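Local coordinates for penicillin binding protein transpeptidase domain protein (Escherichia coli, PDB 4BJQ) that is part of a penicillin-binding protein and forms a small alpha-beta module that pairs with a second copy of itself, at residues A61-I64 / K65-L69; I17-G20 / D21-A25; R54-N57 / P58-D62. All blocks are in the same frame, centred on the assembly; numbering follows the deposited sequence.

Interaction 1 of 3, residues A61-I64 / K65-L69; sequences ADYI and KKLKL
The carbonyl oxygen of I64 serves two donors at the C-terminal end of helix 58-66: the backbone N of L67 reaches it at 3.2 Å, and a water gives it a hydrogen bond. L67 N comes from above the carbonyl plane, 66° out of it, and shares its hydrogen weakly with Y63 O. Higher up the helix, K66 N meets D62 O at 3.0 Å and K65 N meets A61 O at 2.9 Å, the straighter i to i+4 pattern. K68, with positive phi, then turns the chain out of the helix, and its N binds K65 O. The same water takes the N-H of L69, at 2.8 Å from L69 N, and so bridges I64 O to the chain beyond the helix. L67 has CG anti to its carbonyl carbon (chi1 -65°), which lays CD1 obliquely against the Y63 ring, 4.3 Å from CE2. The buried I64 side chain packs on L26 and I72, and on I4 of the second subunit. D62 OD2 and K66 NZ stay 5.7 Å apart, so no charged contact joins them, and the polar atoms named at this helix end are met by backbone bonds and one water.

Interaction 2 of 3, residues I17-G20 / D21-A25; sequences ISVG and DRWKA. With SO4 (sulfate ion), chain I.
The first turn of helix 19-30 starts with a backbone bond, D21 N to S18 O at 2.9 Å, and holds a sulfate ion just ahead of it. The sulfate, probably from the crystallisation liquor, takes the S18 N-H on O2 and the S18 hydroxyl on O3, with S18 OG 2.9 Å from that oxygen. R22 NH2 adds a fairly straight bond to O2 (3.1 Å, 164°), and the sulfur lies in the plane of the guanidinium at its edge. One face of that group, toward its rim, is met by S18 O, 3.9 Å above the plane. V19 crosses the R22 side chain at about a right angle, its CB 4.0 Å from NH1. The turn also belongs to the interface of the two-chain assembly: V19 meets V19 of the second subunit, and W23 meets I17 of that subunit. Within the chain V19 and W23 lie side by side and point the same way; V19 CG2, anti to the backbone N, comes 4.2 Å from W23 CD1. At the indole edge sits G20 CA, near the ring plane. W23 N binds V19 O, and K24 N reaches G20 O almost straight at 177°.

Interaction 3 of 3, residues R54-N57 / P58-D62; sequences RQVN and PDMAD. With SO4 (sulfate ion), chain J.
V56 and the first turn of helix 58-66 make the tight half of this strand-to-helix junction, where strand 50-56 ends and N57 takes the N-cap position. The V56 side chain crosses that of M60 at about a right angle: V56 CG1, anti to the backbone N (chi1 178°), reaches M60 CB at 3.7 Å and also meets A61 CB at 4.0 Å. Just beyond, N57 O receives A61 N at 3.0 Å in the carbonyl plane, the first i to i+4 bond of the helix. V56 and A61 are buried and meet the second subunit: V56 pairs antiparallel with one of its strands, so the sheet runs on across the interface, while A61 packs on K2 of that subunit.

The rest is looser. N57, P58 and D59 are exposed, although P58 also touches V1 of the second subunit, and the N57 side chain makes no capping bond. D59 turns back toward the chain: with CG between the backbone N and the carbonyl carbon (chi1 57°), its OD1 comes 3.1 Å from N57 CB and takes a weak bond from M60 N at 2.7 Å. R54 sits apart, at the corner before the strand end; it does not touch the helix but packs on A3 of the second subunit. Its NE forms a salt bridge with E77, and its guanidinium has a cation-pi contact with Y51. The sulfur of a sulfate ion, probably from the crystallisation liquor, lies in the guanidinium plane at its edge; the sulfate O4 is shared by R54 NH1 at 2.9 Å and R54 NH2 at 2.8 Å, while O3 takes a further bond from NH1.

How the interactions relate
All three contacts are local and none closes a long loop. From the N terminus, interaction 2 comes first, at the start of helix 19-30; interaction 3 follows after helix 34-42, where strand 50-56 hands over to helix 58-66; interaction 1 closes that same helix. Interactions 1 and 3 share A61 and D62 and overlap in sequence, neither nested nor crossed. Interaction 1 folds back on interaction 2: L69 packs on W23 and R22, and Y63 on A25, tying the two helices together. Interactions 2 and 3 do not touch, their nearest atoms being about 8 Å apart. Each of the three reaches the second subunit.

Interaction 1 of 3, residues A61-I64 / K65-L69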
ATOM      1  N   ALA A  61     -13.674 -15.412  -5.177  1.00 24.48           N
ATOM      2  CA  ALA A  61     -14.023 -14.311  -4.257  1.00 24.75           C
ATOM      3  C   ALA A  61     -13.370 -14.417  -2.866  1.00 25.18           C
ATOM      4  O   ALA A  61     -12.876 -13.417  -2.330  1.00 24.43           O
ATOM      5  CB  ALA A  61     -15.555 -14.159  -4.131  1.00 24.45           C
ATOM      6  N   ASP A  62     -13.382 -15.622  -2.289  1.00 25.99           N
ATOM      7  CA  ASP A  62     -12.667 -15.892  -1.043  1.00 26.76           C
ATOM      8  C   ASP A  62     -11.173 -15.620  -1.204  1.00 26.27           C
ATOM      9  O   ASP A  62     -10.573 -14.983  -0.358  1.00 25.51           O
ATOM     10  CB  ASP A  62     -12.857 -17.344  -0.591  1.00 27.71           C
ATOM     11  CG  ASP A  62     -14.294 -17.680  -0.238  1.00 30.61           C
ATOM     12  OD1 ASP A  62     -15.200 -16.858  -0.478  1.00 32.81           O
ATOM     13  OD2 ASP A  62     -14.525 -18.798   0.277  1.00 34.39           O
ATOM     14  N   TYR A  63     -10.583 -16.112  -2.296  1.00 26.96           N
ATOM     15  CA  TYR A  63      -9.163 -15.862  -2.602  1.00 27.31           C
ATOM     16  C   TYR A  63      -8.856 -14.354  -2.572  1.00 26.56           C
ATOM     17  O   TYR A  63      -7.876 -13.926  -1.953  1.00 26.75           O
ATOM     18  CB  TYR A  63      -8.775 -16.466  -3.965  1.00 27.68           C
ATOM     19  CG  TYR A  63      -7.364 -16.133  -4.419  1.00 29.48           C
ATOM     20  CD1 TYR A  63      -6.277 -16.895  -3.995  1.00 31.78           C
ATOM     21  CD2 TYR A  63      -7.115 -15.049  -5.272  1.00 30.80           C
ATOM     22  CE1 TYR A  63      -4.980 -16.601  -4.405  1.00 31.99           C
ATOM     23  CE2 TYR A  63      -5.818 -14.743  -5.686  1.00 30.76           C
ATOM     24  CZ  TYR A  63      -4.757 -15.525  -5.245  1.00 31.91           C
ATOM     25  OH  TYR A  63      -3.467 -15.240  -5.641  1.00 31.29           O
ATOM     26  N   ILE A  64      -9.707 -13.569  -3.225  1.00 25.74           N
ATOM     27  CA  ILE A  64      -9.546 -12.113  -3.280  1.00 25.24           C
ATOM     28  C   ILE A  64      -9.717 -11.470  -1.906  1.00 25.76           C
ATOM     29  O   ILE A  64      -8.938 -10.602  -1.533  1.00 25.83           O
ATOM     30  CB  ILE A  64     -10.473 -11.485  -4.342  1.00 24.91           C
ATOM     31  CG1 ILE A  64      -9.910 -11.788  -5.735  1.00 23.12           C
ATOM     32  CG2 ILE A  64     -10.618  -9.958  -4.143  1.00 24.08           C
ATOM     33  CD1 ILE A  64     -10.926 -11.785  -6.816  1.00 20.92           C
ATOM     34  N   LYS A  65     -10.706 -11.924  -1.142  1.00 26.22           N
ATOM     35  CA  LYS A  65     -10.888 -11.443   0.225  1.00 27.16           C
ATOM     36  C   LYS A  65      -9.635 -11.635   1.081  1.00 26.82           C
ATOM     37  O   LYS A  65      -9.220 -10.720   1.790  1.00 26.47           O
ATOM     38  CB  LYS A  65     -12.076 -12.128   0.896  1.00 27.89           C
ATOM     39  CG  LYS A  65     -12.646 -11.328   2.093  1.00 29.95           C
ATOM     40  CD  LYS A  65     -12.965 -12.271   3.259  1.00 33.62           C
ATOM     41  CE  LYS A  65     -14.356 -12.013   3.858  1.00 37.59           C
ATOM     42  NZ  LYS A  65     -14.531 -10.650   4.453  1.00 37.44           N
ATOM     43  N   LYS A  66      -9.019 -12.811   0.975  1.00 27.41           N
ATOM     44  CA  LYS A  66      -7.869 -13.179   1.815  1.00 27.67           C
ATOM     45  C   LYS A  66      -6.584 -12.411   1.476  1.00 27.01           C
ATOM     46  O   LYS A  66      -5.632 -12.405   2.265  1.00 27.18           O
ATOM     47  CB  LYS A  66      -7.630 -14.688   1.779  1.00 28.14           C
ATOM     48  CG  LYS A  66      -8.725 -15.504   2.442  1.00 30.84           C
ATOM     49  CD  LYS A  66      -8.325 -16.975   2.532  1.00 34.21           C
ATOM     50  CE  LYS A  66      -9.536 -17.893   2.684  1.00 37.04           C
ATOM     51  NZ  LYS A  66     -10.260 -17.719   3.972  1.00 38.55           N
ATOM     52  N   LEU A  67      -6.564 -11.760   0.311  1.00 26.05           N
ATOM     53  CA  LEU A  67      -5.492 -10.815  -0.039  1.00 25.23           C
ATOM     54  C   LEU A  67      -5.485  -9.572   0.883  1.00 24.90           C
ATOM     55  O   LEU A  67      -4.462  -8.875   0.988  1.00 24.59           O
ATOM     56  CB  LEU A  67      -5.601 -10.372  -1.512  1.00 24.89           C
ATOM     57  CG  LEU A  67      -5.399 -11.409  -2.632  1.00 24.91           C
ATOM     58  CD1 LEU A  67      -5.756 -10.822  -3.983  1.00 23.65           C
ATOM     59  CD2 LEU A  67      -3.976 -11.981  -2.659  1.00 24.37           C
ATOM     60  N   LYS A  68      -6.623  -9.301   1.532  1.00 24.26           N
ATOM     61  CA  LYS A  68      -6.752  -8.219   2.526  1.00 24.16           C
ATOM     62  C   LYS A  68      -6.232  -6.900   1.965  1.00 23.28           C
ATOM     63  O   LYS A  68      -5.396  -6.233   2.576  1.00 23.03           O
ATOM     64  CB  LYS A  68      -6.039  -8.584   3.845  1.00 24.32           C
ATOM     65  CG  LYS A  68      -6.571  -9.852   4.529  1.00 27.63           C
ATOM     66  CD  LYS A  68      -6.319  -9.851   6.050  1.00 32.05           C
ATOM     67  CE  LYS A  68      -4.836  -9.977   6.387  1.00 35.76           C
ATOM     68  NZ  LYS A  68      -4.503  -9.546   7.802  1.00 38.05           N
ATOM     69  N   LEU A  69      -6.716  -6.546   0.775  1.00 22.24           N
ATOM     70  CA  LEU A  69      -6.230  -5.372   0.074  1.00 21.44           C
ATOM     71  C   LEU A  69      -7.025  -4.132   0.503  1.00 21.77           C
ATOM     72  O   LEU A  69      -8.262  -4.160   0.560  1.00 21.72           O
ATOM     73  CB  LEU A  69      -6.313  -5.590  -1.450  1.00 20.84           C
ATOM     74  CG  LEU A  69      -5.248  -6.463  -2.159  1.00 19.49           C
ATOM     75  CD1 LEU A  69      -5.720  -6.894  -3.523  1.00 15.88           C
ATOM     76  CD2 LEU A  69      -3.885  -5.765  -2.302  1.00 16.43           C
TER
HETATM   77  O   HOH W   1      -8.668  -7.865  -0.681  1.00 25.34           O

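Interaction 2 of 3, residues I17-G20 / D21-A25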
ATOM      1  N   ILE A  17       3.973  -3.798   3.872  1.00 23.09           N
ATOM      2  CA  ILE A  17       5.044  -3.258   3.029  1.00 23.49           C
ATOM      3  C   ILE A  17       5.098  -3.950   1.648  1.00 23.24           C
ATOM      4  O   ILE A  17       5.497  -3.338   0.646  1.00 22.85           O
ATOM      5  CB  ILE A  17       6.438  -3.281   3.777  1.00 23.51           C
ATOM      6  CG1 ILE A  17       7.514  -2.579   2.938  1.00 24.10           C
ATOM      7  CG2 ILE A  17       6.860  -4.713   4.141  1.00 23.13           C
ATOM      8  CD1 ILE A  17       8.757  -2.178   3.713  1.00 24.31           C
ATOM      9  N   SER A  18       4.672  -5.213   1.605  1.00 23.19           N
ATOM     10  CA  SER A  18       4.670  -5.991   0.355  1.00 23.97           C
ATOM     11  C   SER A  18       3.302  -6.078  -0.340  1.00 23.55           C
ATOM     12  O   SER A  18       3.094  -6.933  -1.216  1.00 23.97           O
ATOM     13  CB  SER A  18       5.225  -7.401   0.604  1.00 23.89           C
ATOM     14  OG  SER A  18       6.511  -7.316   1.169  1.00 24.09           O
ATOM     15  N   VAL A  19       2.380  -5.195   0.040  1.00 23.32           N
ATOM     16  CA  VAL A  19       1.016  -5.182  -0.521  1.00 23.01           C
ATOM     17  C   VAL A  19       0.996  -5.155  -2.059  1.00 23.61           C
ATOM     18  O   VAL A  19       0.042  -5.631  -2.679  1.00 23.76           O
ATOM     19  CB  VAL A  19       0.175  -4.017   0.069  1.00 23.01           C
ATOM     20  CG1 VAL A  19       0.602  -2.666  -0.503  1.00 20.69           C
ATOM     21  CG2 VAL A  19      -1.312  -4.257  -0.131  1.00 23.62           C
ATOM     22  N   GLY A  20       2.049  -4.601  -2.664  1.00 23.79           N
ATOM     23  CA  GLY A  20       2.232  -4.646  -4.125  1.00 24.39           C
ATOM     24  C   GLY A  20       2.146  -6.034  -4.752  1.00 24.84           C
ATOM     25  O   GLY A  20       1.542  -6.191  -5.810  1.00 24.61           O
ATOM     26  N   ASP A  21       2.725  -7.042  -4.093  1.00 25.68           N
ATOM     27  CA  ASP A  21       2.620  -8.448  -4.540  1.00 26.47           C
ATOM     28  C   ASP A  21       1.157  -8.885  -4.626  1.00 26.37           C
ATOM     29  O   ASP A  21       0.761  -9.663  -5.518  1.00 26.17           O
ATOM     30  CB  ASP A  21       3.313  -9.404  -3.555  1.00 27.43           C
ATOM     31  CG  ASP A  21       4.820  -9.208  -3.485  1.00 29.59           C
ATOM     32  OD1 ASP A  21       5.420  -8.704  -4.457  1.00 29.46           O
ATOM     33  OD2 ASP A  21       5.398  -9.584  -2.439  1.00 31.61           O
ATOM     34  N   ARG A  22       0.366  -8.396  -3.678  1.00 25.05           N
ATOM     35  CA  ARG A  22      -1.032  -8.776  -3.585  1.00 25.05           C
ATOM     36  C   ARG A  22      -1.911  -8.054  -4.595  1.00 24.10           C
ATOM     37  O   ARG A  22      -2.891  -8.621  -5.062  1.00 24.11           O
ATOM     38  CB  ARG A  22      -1.538  -8.581  -2.161  1.00 24.79           C
ATOM     39  CG  ARG A  22      -1.091  -9.713  -1.281  1.00 27.37           C
ATOM     40  CD  ARG A  22      -1.390  -9.494   0.166  1.00 30.67           C
ATOM     41  NE  ARG A  22      -0.160  -9.825   0.846  1.00 35.16           N
ATOM     42  CZ  ARG A  22       0.615  -8.954   1.483  1.00 34.87           C
ATOM     43  NH1 ARG A  22       0.245  -7.685   1.616  1.00 33.30           N
ATOM     44  NH2 ARG A  22       1.741  -9.386   2.023  1.00 34.10           N
ATOM     45  N   TRP A  23      -1.570  -6.810  -4.919  1.00 23.96           N
ATOM     46  CA  TRP A  23      -2.234  -6.106  -6.026  1.00 24.36           C
ATOM     47  C   TRP A  23      -2.056  -6.859  -7.340  1.00 24.53           C
ATOM     48  O   TRP A  23      -3.025  -7.060  -8.074  1.00 25.16           O
ATOM     49  CB  TRP A  23      -1.747  -4.658  -6.172  1.00 23.57           C
ATOM     50  CG  TRP A  23      -2.324  -3.727  -5.124  1.00 23.88           C
ATOM     51  CD1 TRP A  23      -1.629  -3.067  -4.147  1.00 22.89           C
ATOM     52  CD2 TRP A  23      -3.711  -3.372  -4.937  1.00 22.45           C
ATOM     53  NE1 TRP A  23      -2.485  -2.318  -3.381  1.00 22.73           N
ATOM     54  CE2 TRP A  23      -3.769  -2.491  -3.831  1.00 22.85           C
ATOM     55  CE3 TRP A  23      -4.907  -3.714  -5.595  1.00 21.14           C
ATOM     56  CZ2 TRP A  23      -4.978  -1.930  -3.371  1.00 20.71           C
ATOM     57  CZ3 TRP A  23      -6.103  -3.161  -5.145  1.00 21.97           C
ATOM     58  CH2 TRP A  23      -6.130  -2.279  -4.030  1.00 20.45           C
ATOM     59  N   LYS A  24      -0.820  -7.263  -7.631  1.00 24.63           N
ATOM     60  CA  LYS A  24      -0.522  -8.136  -8.775  1.00 24.91           C
ATOM     61  C   LYS A  24      -1.348  -9.415  -8.730  1.00 24.03           C
ATOM     62  O   LYS A  24      -1.886  -9.835  -9.740  1.00 23.95           O
ATOM     63  CB  LYS A  24       0.953  -8.529  -8.794  1.00 25.79           C
ATOM     64  CG  LYS A  24       1.873  -7.487  -9.371  1.00 28.96           C
ATOM     65  CD  LYS A  24       3.337  -7.886  -9.134  1.00 31.99           C
ATOM     66  CE  LYS A  24       4.220  -6.643  -9.028  1.00 34.19           C
ATOM     67  NZ  LYS A  24       4.018  -5.715 -10.203  1.00 35.81           N
ATOM     68  N   ALA A  25      -1.439 -10.031  -7.557  1.00 23.12           N
ATOM     69  CA  ALA A  25      -2.239 -11.240  -7.415  1.00 22.97           C
ATOM     70  C   ALA A  25      -3.730 -11.015  -7.743  1.00 22.57           C
ATOM     71  O   ALA A  25      -4.359 -11.896  -8.332  1.00 22.77           O
ATOM     72  CB  ALA A  25      -2.056 -11.858  -6.030  1.00 22.82           C
TER
HETATM   73  S   SO4 I1166       4.030  -8.064   4.072  1.00 50.37           S
HETATM   74  O1  SO4 I1166       3.837  -8.137   5.524  1.00 49.49           O
HETATM   75  O2  SO4 I1166       3.136  -7.056   3.500  1.00 45.37           O
HETATM   76  O3  SO4 I1166       5.439  -7.742   3.782  1.00 48.80           O
HETATM   77  O4  SO4 I1166       3.763  -9.391   3.512  1.00 49.57           O

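Interaction 3 of 3, residues R54-N57 / P58-D62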
ATOM      1  N   ARG A  54     -18.248  -8.979 -11.331  1.00 25.29           N
ATOM      2  CA  ARG A  54     -19.621  -9.312 -11.031  1.00 25.79           C
ATOM      3  C   ARG A  54     -19.821 -10.813 -11.172  1.00 26.86           C
ATOM      4  O   ARG A  54     -19.192 -11.461 -12.013  1.00 26.93           O
ATOM      5  CB  ARG A  54     -20.571  -8.608 -12.012  1.00 25.96           C
ATOM      6  CG  ARG A  54     -20.505  -7.063 -12.066  1.00 25.68           C
ATOM      7  CD  ARG A  54     -20.674  -6.406 -10.697  1.00 24.54           C
ATOM      8  NE  ARG A  54     -21.944  -6.732 -10.056  1.00 25.43           N
ATOM      9  CZ  ARG A  54     -23.084  -6.062 -10.234  1.00 26.94           C
ATOM     10  NH1 ARG A  54     -23.129  -5.012 -11.043  1.00 26.65           N
ATOM     11  NH2 ARG A  54     -24.188  -6.454  -9.606  1.00 25.81           N
ATOM     12  N   GLN A  55     -20.727 -11.361 -10.366  1.00 27.83           N
ATOM     13  CA  GLN A  55     -21.038 -12.789 -10.420  1.00 28.82           C
ATOM     14  C   GLN A  55     -19.756 -13.605 -10.257  1.00 28.44           C
ATOM     15  O   GLN A  55     -19.500 -14.534 -11.023  1.00 28.84           O
ATOM     16  CB  GLN A  55     -21.751 -13.171 -11.741  1.00 29.41           C
ATOM     17  CG  GLN A  55     -22.920 -12.255 -12.186  1.00 31.35           C
ATOM     18  CD  GLN A  55     -24.053 -12.135 -11.168  1.00 33.34           C
ATOM     19  OE1 GLN A  55     -24.592 -11.043 -10.959  1.00 34.39           O
ATOM     20  NE2 GLN A  55     -24.418 -13.246 -10.538  1.00 33.74           N
ATOM     21  N   VAL A  56     -18.944 -13.243  -9.268  1.00 27.97           N
ATOM     22  CA  VAL A  56     -17.688 -13.947  -9.035  1.00 27.24           C
ATOM     23  C   VAL A  56     -17.968 -15.147  -8.136  1.00 27.46           C
ATOM     24  O   VAL A  56     -18.522 -14.992  -7.048  1.00 26.89           O
ATOM     25  CB  VAL A  56     -16.595 -13.022  -8.422  1.00 27.13           C
ATOM     26  CG1 VAL A  56     -15.306 -13.799  -8.140  1.00 26.55           C
ATOM     27  CG2 VAL A  56     -16.296 -11.853  -9.351  1.00 26.63           C
ATOM     28  N   ASN A  57     -17.593 -16.337  -8.611  1.00 27.70           N
ATOM     29  CA  ASN A  57     -17.766 -17.581  -7.853  1.00 28.26           C
ATOM     30  C   ASN A  57     -16.990 -17.523  -6.523  1.00 27.68           C
ATOM     31  O   ASN A  57     -15.957 -16.853  -6.445  1.00 27.15           O
ATOM     32  CB  ASN A  57     -17.354 -18.801  -8.699  1.00 28.51           C
ATOM     33  CG  ASN A  57     -18.111 -18.886 -10.016  1.00 30.60           C
ATOM     34  OD1 ASN A  57     -19.099 -19.607 -10.131  1.00 33.07           O
ATOM     35  ND2 ASN A  57     -17.655 -18.137 -11.015  1.00 31.91           N
ATOM     36  N   PRO A  58     -17.499 -18.195  -5.469  1.00 28.13           N
ATOM     37  CA  PRO A  58     -16.876 -18.124  -4.134  1.00 28.31           C
ATOM     38  C   PRO A  58     -15.367 -18.443  -4.096  1.00 28.41           C
ATOM     39  O   PRO A  58     -14.625 -17.771  -3.377  1.00 28.52           O
ATOM     40  CB  PRO A  58     -17.663 -19.152  -3.319  1.00 29.21           C
ATOM     41  CG  PRO A  58     -19.013 -19.203  -3.979  1.00 29.54           C
ATOM     42  CD  PRO A  58     -18.794 -18.907  -5.442  1.00 28.78           C
ATOM     43  N   ASP A  59     -14.934 -19.453  -4.852  1.00 28.11           N
ATOM     44  CA  ASP A  59     -13.520 -19.836  -4.930  1.00 27.90           C
ATOM     45  C   ASP A  59     -12.603 -18.632  -5.230  1.00 26.86           C
ATOM     46  O   ASP A  59     -11.659 -18.350  -4.480  1.00 26.20           O
ATOM     47  CB  ASP A  59     -13.303 -20.992  -5.944  1.00 27.76           C
ATOM     48  CG  ASP A  59     -13.811 -20.668  -7.358  1.00 29.69           C
ATOM     49  OD1 ASP A  59     -14.566 -19.678  -7.537  1.00 29.07           O
ATOM     50  OD2 ASP A  59     -13.454 -21.421  -8.302  1.00 29.94           O
ATOM     51  N   MET A  60     -12.887 -17.938  -6.330  1.00 26.12           N
ATOM     52  CA  MET A  60     -12.198 -16.699  -6.674  1.00 25.45           C
ATOM     53  C   MET A  60     -12.446 -15.550  -5.671  1.00 24.92           C
ATOM     54  O   MET A  60     -11.522 -14.802  -5.358  1.00 25.08           O
ATOM     55  CB  MET A  60     -12.572 -16.249  -8.088  1.00 24.78           C
ATOM     56  CG  MET A  60     -11.764 -15.052  -8.557  1.00 25.00           C
ATOM     57  SD  MET A  60     -11.958 -14.691 -10.309  1.00 26.00           S
ATOM     58  CE  MET A  60     -10.984 -16.005 -11.027  1.00 24.61           C
ATOM     59  N   ALA A  61     -13.674 -15.412  -5.177  1.00 24.48           N
ATOM     60  CA  ALA A  61     -14.023 -14.311  -4.257  1.00 24.75           C
ATOM     61  C   ALA A  61     -13.370 -14.417  -2.866  1.00 25.18           C
ATOM     62  O   ALA A  61     -12.876 -13.417  -2.330  1.00 24.43           O
ATOM     63  CB  ALA A  61     -15.555 -14.159  -4.131  1.00 24.45           C
ATOM     64  N   ASP A  62     -13.382 -15.622  -2.289  1.00 25.99           N
ATOM     65  CA  ASP A  62     -12.667 -15.892  -1.043  1.00 26.76           C
ATOM     66  C   ASP A  62     -11.173 -15.620  -1.204  1.00 26.27           C
ATOM     67  O   ASP A  62     -10.573 -14.983  -0.358  1.00 25.51           O
ATOM     68  CB  ASP A  62     -12.857 -17.344  -0.591  1.00 27.71           C
ATOM     69  CG  ASP A  62     -14.294 -17.680  -0.238  1.00 30.61           C
ATOM     70  OD1 ASP A  62     -15.200 -16.858  -0.478  1.00 32.81           O
ATOM     71  OD2 ASP A  62     -14.525 -18.798   0.277  1.00 34.39           O
TER
HETATM   72  S   SO4 J1167     -26.575  -3.875 -11.204  1.00 83.74           S
HETATM   73  O1  SO4 J1167     -27.379  -3.799  -9.986  1.00 83.27           O
HETATM   74  O2  SO4 J1167     -27.424  -3.634 -12.370  1.00 83.55           O
HETATM   75  O3  SO4 J1167     -25.496  -2.888 -11.145  1.00 83.61           O
HETATM   76  O4  SO4 J1167     -25.992  -5.206 -11.323  1.00 84.07           O